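Local structure of DUF269-containing protein (Cyanothece sp. ATCC 51142, 3NJ2) at residues L90-A95 against H140-D145; R94-L99 against T155-A160. The protein is of unknown function but belongs to the DUF269 family and is associated with nitrogen fixation. All blocks are in the same frame, centred on the assembly; numbering follows the deposited sequence.

Contact 1 (L90-A95 against H140-D145); sequences LCYFRA and HRFGFD
Tyr92 meets Phe142 and Phe144 together, a worked example of one aromatic ring on a helix receiving two from a loop. The first pairing is T-shaped: Phe142 brings the edge of its ring over one face of Tyr92, with the planes at 70° and the centroids 5.5 Å apart. Its tip atom does the touching, Phe142 CZ lying 3.8 Å from Tyr92 CG, nearer the rim than the middle of the face. The second pairing is oblique, with the Tyr92 and Phe144 planes at 36°. Here Phe144 CZ settles by the phenol end, 3.7 Å from Tyr92 CE1 and 3.8 Å from Tyr92 OH. Both phenylalanine tips lie on the same side of the tyrosine plane. Tyr92 swings its CG opposite the backbone N (chi1 180°), which carries the ring out from helix 83-104 to the loop. The extended chain at Gly143 leaves Phe142 and Phe144, two residues apart, both pointing toward the helix. Tyr92 and Phe144 also pack on Leu150 and Gln153 of helix 147-167, while Tyr65 touches Phe142. Together the three rings make a largely buried aromatic cluster that joins the long helix to the loop leading from strand 129-136 into helix 147-167.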
# COMPACT_ATOMS: atom_id res chain seq x y z
N LEU B 90 -4.77 -7.46 7.53
CA LEU B 90 -5.04 -6.04 7.78
C LEU B 90 -5.23 -5.79 9.28
O LEU B 90 -4.60 -4.86 9.82
CB LEU B 90 -6.26 -5.64 6.98
CG LEU B 90 -6.54 -4.21 6.58
CD1 LEU B 90 -5.28 -3.50 6.08
CD2 LEU B 90 -7.55 -4.35 5.43
N CYS B 91 -5.92 -6.70 9.96
CA CYS B 91 -6.16 -6.48 11.38
C CYS B 91 -4.93 -6.61 12.24
O CYS B 91 -4.74 -5.81 13.20
CB CYS B 91 -7.24 -7.43 11.91
SG CYS B 91 -8.95 -6.89 11.37
N TYR B 92 -4.02 -7.51 11.86
CA TYR B 92 -2.70 -7.63 12.48
C TYR B 92 -1.94 -6.35 12.38
O TYR B 92 -1.46 -5.78 13.42
CB TYR B 92 -1.94 -8.79 11.79
CG TYR B 92 -0.56 -9.06 12.30
CD1 TYR B 92 -0.35 -9.76 13.53
CD2 TYR B 92 0.54 -8.69 11.57
CE1 TYR B 92 0.94 -10.06 14.00
CE2 TYR B 92 1.80 -9.02 12.01
CZ TYR B 92 1.98 -9.69 13.23
OH TYR B 92 3.25 -9.95 13.66
N PHE B 93 -1.86 -5.78 11.18
CA PHE B 93 -1.12 -4.51 11.03
C PHE B 93 -1.82 -3.32 11.66
O PHE B 93 -1.14 -2.40 12.12
CB PHE B 93 -0.59 -4.32 9.59
CG PHE B 93 0.51 -5.32 9.28
CD1 PHE B 93 1.79 -5.06 9.75
CD2 PHE B 93 0.26 -6.50 8.49
CE1 PHE B 93 2.72 -5.99 9.54
CE2 PHE B 93 1.24 -7.46 8.30
CZ PHE B 93 2.49 -7.18 8.83
N ARG B 94 -3.17 -3.34 11.64
CA ARG B 94 -3.91 -2.26 12.36
C ARG B 94 -3.71 -2.36 13.85
O ARG B 94 -3.74 -1.28 14.56
CB ARG B 94 -5.40 -2.41 12.10
CG ARG B 94 -5.78 -1.89 10.64
CD ARG B 94 -7.20 -2.45 10.33
NE ARG B 94 -7.65 -1.89 9.05
CZ ARG B 94 -8.62 -2.40 8.29
NH1 ARG B 94 -9.25 -3.54 8.63
NH2 ARG B 94 -8.91 -1.81 7.15
N ALA B 95 -3.54 -3.56 14.36
CA ALA B 95 -3.33 -3.78 15.81
C ALA B 95 -1.95 -3.17 16.20
O ALA B 95 -1.80 -2.52 17.30
CB ALA B 95 -3.43 -5.25 16.09
N HIS B 140 -1.42 -16.18 1.50
CA HIS B 140 -2.55 -17.13 1.77
C HIS B 140 -2.25 -17.94 3.04
O HIS B 140 -3.21 -18.39 3.71
CB HIS B 140 -2.71 -18.13 0.60
CG HIS B 140 -2.81 -17.50 -0.75
ND1 HIS B 140 -1.89 -16.60 -1.28
CD2 HIS B 140 -3.80 -17.59 -1.67
CE1 HIS B 140 -2.29 -16.22 -2.49
NE2 HIS B 140 -3.47 -16.79 -2.73
N ARG B 141 -0.98 -18.25 3.33
CA ARG B 141 -0.50 -19.08 4.47
C ARG B 141 -0.25 -18.28 5.77
O ARG B 141 0.44 -18.79 6.66
CB ARG B 141 0.78 -19.74 4.06
CG ARG B 141 0.57 -20.68 2.84
CD ARG B 141 1.85 -21.46 2.50
NE ARG B 141 1.55 -22.23 1.29
CZ ARG B 141 2.49 -22.82 0.54
NH1 ARG B 141 3.77 -22.69 0.87
NH2 ARG B 141 2.11 -23.57 -0.49
N PHE B 142 -0.74 -17.01 5.78
CA PHE B 142 -0.49 -16.10 6.94
C PHE B 142 -0.92 -16.81 8.20
O PHE B 142 -2.04 -17.32 8.30
CB PHE B 142 -1.27 -14.81 6.77
CG PHE B 142 -0.99 -13.82 7.82
CD1 PHE B 142 0.23 -13.12 7.85
CD2 PHE B 142 -1.94 -13.64 8.83
CE1 PHE B 142 0.46 -12.17 8.85
CE2 PHE B 142 -1.73 -12.69 9.79
CZ PHE B 142 -0.54 -12.01 9.85
N GLY B 143 -0.06 -16.74 9.20
CA GLY B 143 -0.39 -17.41 10.47
C GLY B 143 0.88 -17.70 11.27
O GLY B 143 2.02 -17.44 10.80
N PHE B 144 0.67 -18.20 12.51
CA PHE B 144 1.75 -18.39 13.47
C PHE B 144 1.66 -19.71 14.19
O PHE B 144 0.57 -20.24 14.38
CB PHE B 144 1.71 -17.26 14.52
CG PHE B 144 1.79 -15.85 13.90
CD1 PHE B 144 3.01 -15.19 13.80
CD2 PHE B 144 0.65 -15.26 13.32
CE1 PHE B 144 3.03 -13.90 13.17
CE2 PHE B 144 0.70 -13.99 12.66
CZ PHE B 144 1.90 -13.32 12.63
N ASP B 145 2.82 -20.31 14.49
CA ASP B 145 2.77 -21.63 15.16
C ASP B 145 2.01 -21.69 16.47
O ASP B 145 1.41 -22.70 16.78
CB ASP B 145 4.15 -22.20 15.44
CG ASP B 145 4.98 -22.38 14.17
OD1 ASP B 145 4.42 -22.40 13.04
OD2 ASP B 145 6.23 -22.48 14.36

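Contact 2 (R94-L99 against T155-A160); sequences RAIAAL and TKLANA
Leu99, which meets Ala158 across this contact, donates its backbone N-H to a carbonyl oxygen gripped by two groups: Ala95 O receives Leu99 N at 3.3 Å and also the hydroxyl of Ser39 on helix 35-46. The contact itself is helix-helix packing, in which two segments run in broadly the same direction and cross at -41° with their axes 8.8 Å apart. The small Ala158 faces the partner helix and probably helps the two backbones approach, its CA 5.1 Å from Ile96 CA. The side chains that meet across the segments are all apolar. Ile96 carries most of the contacts and divides its two branches between neighbouring residues. With CG2 opposite the backbone N and CG1 beside it (chi1 -76°), the short branch presses on the backbone of the other helix, Ile96 CG2 lying 3.8 Å from Ala158 CA. The long branch continues extended and crosses the Leu157 side chain at a slant, so that the end methyls meet, Ile96 CD1 lying 3.9 Å from Leu157 CD1. Around this pairing, Phe36 of helix 35-46 touches Ile96, Leu99 and Thr155, while strand 129-136 supplies Val132 against Ile96 and Arg134 against Leu157. One turn further along helix 83-104 the contact thins to a looser approach, its nearest atoms Leu99 CB and Ala158 CB 4.3 Å apart.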
# COMPACT_ATOMS: atom_id res chain seq x y z
N ARG B 94 -3.17 -3.34 11.64
CA ARG B 94 -3.91 -2.26 12.36
C ARG B 94 -3.71 -2.36 13.85
O ARG B 94 -3.74 -1.28 14.56
CB ARG B 94 -5.40 -2.41 12.10
CG ARG B 94 -5.78 -1.89 10.64
CD ARG B 94 -7.20 -2.45 10.33
NE ARG B 94 -7.65 -1.89 9.05
CZ ARG B 94 -8.62 -2.40 8.29
NH1 ARG B 94 -9.25 -3.54 8.63
NH2 ARG B 94 -8.91 -1.81 7.15
N ALA B 95 -3.54 -3.56 14.36
CA ALA B 95 -3.33 -3.78 15.81
C ALA B 95 -1.95 -3.17 16.20
O ALA B 95 -1.80 -2.52 17.30
CB ALA B 95 -3.43 -5.25 16.09
N ILE B 96 -0.97 -3.37 15.30
CA ILE B 96 0.38 -2.90 15.51
C ILE B 96 0.29 -1.35 15.46
O ILE B 96 0.82 -0.62 16.37
CB ILE B 96 1.30 -3.47 14.42
CG1 ILE B 96 1.56 -4.89 14.76
CG2 ILE B 96 2.71 -2.59 14.40
CD1 ILE B 96 2.11 -5.65 13.57
N ALA B 97 -0.41 -0.80 14.48
CA ALA B 97 -0.53 0.64 14.23
C ALA B 97 -1.22 1.29 15.47
O ALA B 97 -0.83 2.31 15.99
CB ALA B 97 -1.34 0.90 12.99
N ALA B 98 -2.28 0.61 15.95
CA ALA B 98 -2.99 1.21 17.13
C ALA B 98 -2.12 1.33 18.37
O ALA B 98 -2.29 2.28 19.11
CB ALA B 98 -4.21 0.35 17.38
N LEU B 99 -1.22 0.40 18.63
CA LEU B 99 -0.31 0.45 19.75
C LEU B 99 0.75 1.55 19.53
O LEU B 99 1.11 2.26 20.47
CB LEU B 99 0.35 -0.90 20.02
CG LEU B 99 -0.61 -1.93 20.61
CD1 LEU B 99 -0.08 -3.36 20.23
CD2 LEU B 99 -0.90 -1.62 22.05
N THR B 155 4.28 -7.76 18.95
CA THR B 155 4.91 -6.88 19.98
C THR B 155 6.22 -6.27 19.48
O THR B 155 6.42 -5.05 19.51
CB THR B 155 5.07 -7.58 21.32
OG1 THR B 155 3.78 -7.96 21.82
CG2 THR B 155 5.67 -6.66 22.37
N LYS B 156 7.06 -7.16 18.93
CA LYS B 156 8.34 -6.66 18.34
C LYS B 156 8.12 -5.62 17.25
O LYS B 156 8.83 -4.57 17.23
CB LYS B 156 9.11 -7.81 17.81
CG LYS B 156 10.56 -7.47 17.39
CD LYS B 156 11.28 -8.79 17.08
CE LYS B 156 11.45 -9.07 15.58
NZ LYS B 156 12.42 -10.24 15.31
N LEU B 157 7.18 -5.85 16.30
CA LEU B 157 6.98 -4.85 15.30
C LEU B 157 6.45 -3.54 15.84
O LEU B 157 6.83 -2.52 15.36
CB LEU B 157 6.02 -5.38 14.17
CG LEU B 157 6.61 -6.50 13.33
CD1 LEU B 157 5.55 -7.20 12.50
CD2 LEU B 157 7.75 -5.85 12.43
N ALA B 158 5.54 -3.59 16.83
CA ALA B 158 5.04 -2.41 17.41
C ALA B 158 6.17 -1.65 18.17
O ALA B 158 6.26 -0.42 17.98
CB ALA B 158 3.90 -2.76 18.37
N ASN B 159 6.93 -2.39 18.97
CA ASN B 159 8.12 -1.77 19.63
C ASN B 159 9.01 -1.09 18.62
O ASN B 159 9.43 0.00 18.86
CB ASN B 159 8.86 -2.74 20.49
CG ASN B 159 7.98 -3.32 21.65
OD1 ASN B 159 8.19 -4.47 21.99
ND2 ASN B 159 7.03 -2.55 22.20
N ALA B 160 9.33 -1.75 17.52
CA ALA B 160 10.25 -1.16 16.55
C ALA B 160 9.66 0.07 15.88
O ALA B 160 10.32 1.07 15.59
CB ALA B 160 10.61 -2.25 15.48

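In the fold
Contacts 1 and 2 follow one another along helix 83-104, sharing Arg94 and Ala95, and their centres lie about 12 Å apart. The first joins the helix to the loop 140-145; the second joins it to helix 147-167, which that loop leads into, so a single helix receives consecutive parts of the chain. The two patches also touch directly through a leucine methyl: Leu157 CD1 is 3.8 Å from Tyr92 OH and 4.3 Å from Phe93 CE1, which carries the aromatic packing on into the aliphatic one. Neither contact involves the second chain of the assembly. Both are hydrophobic packing inside one subunit.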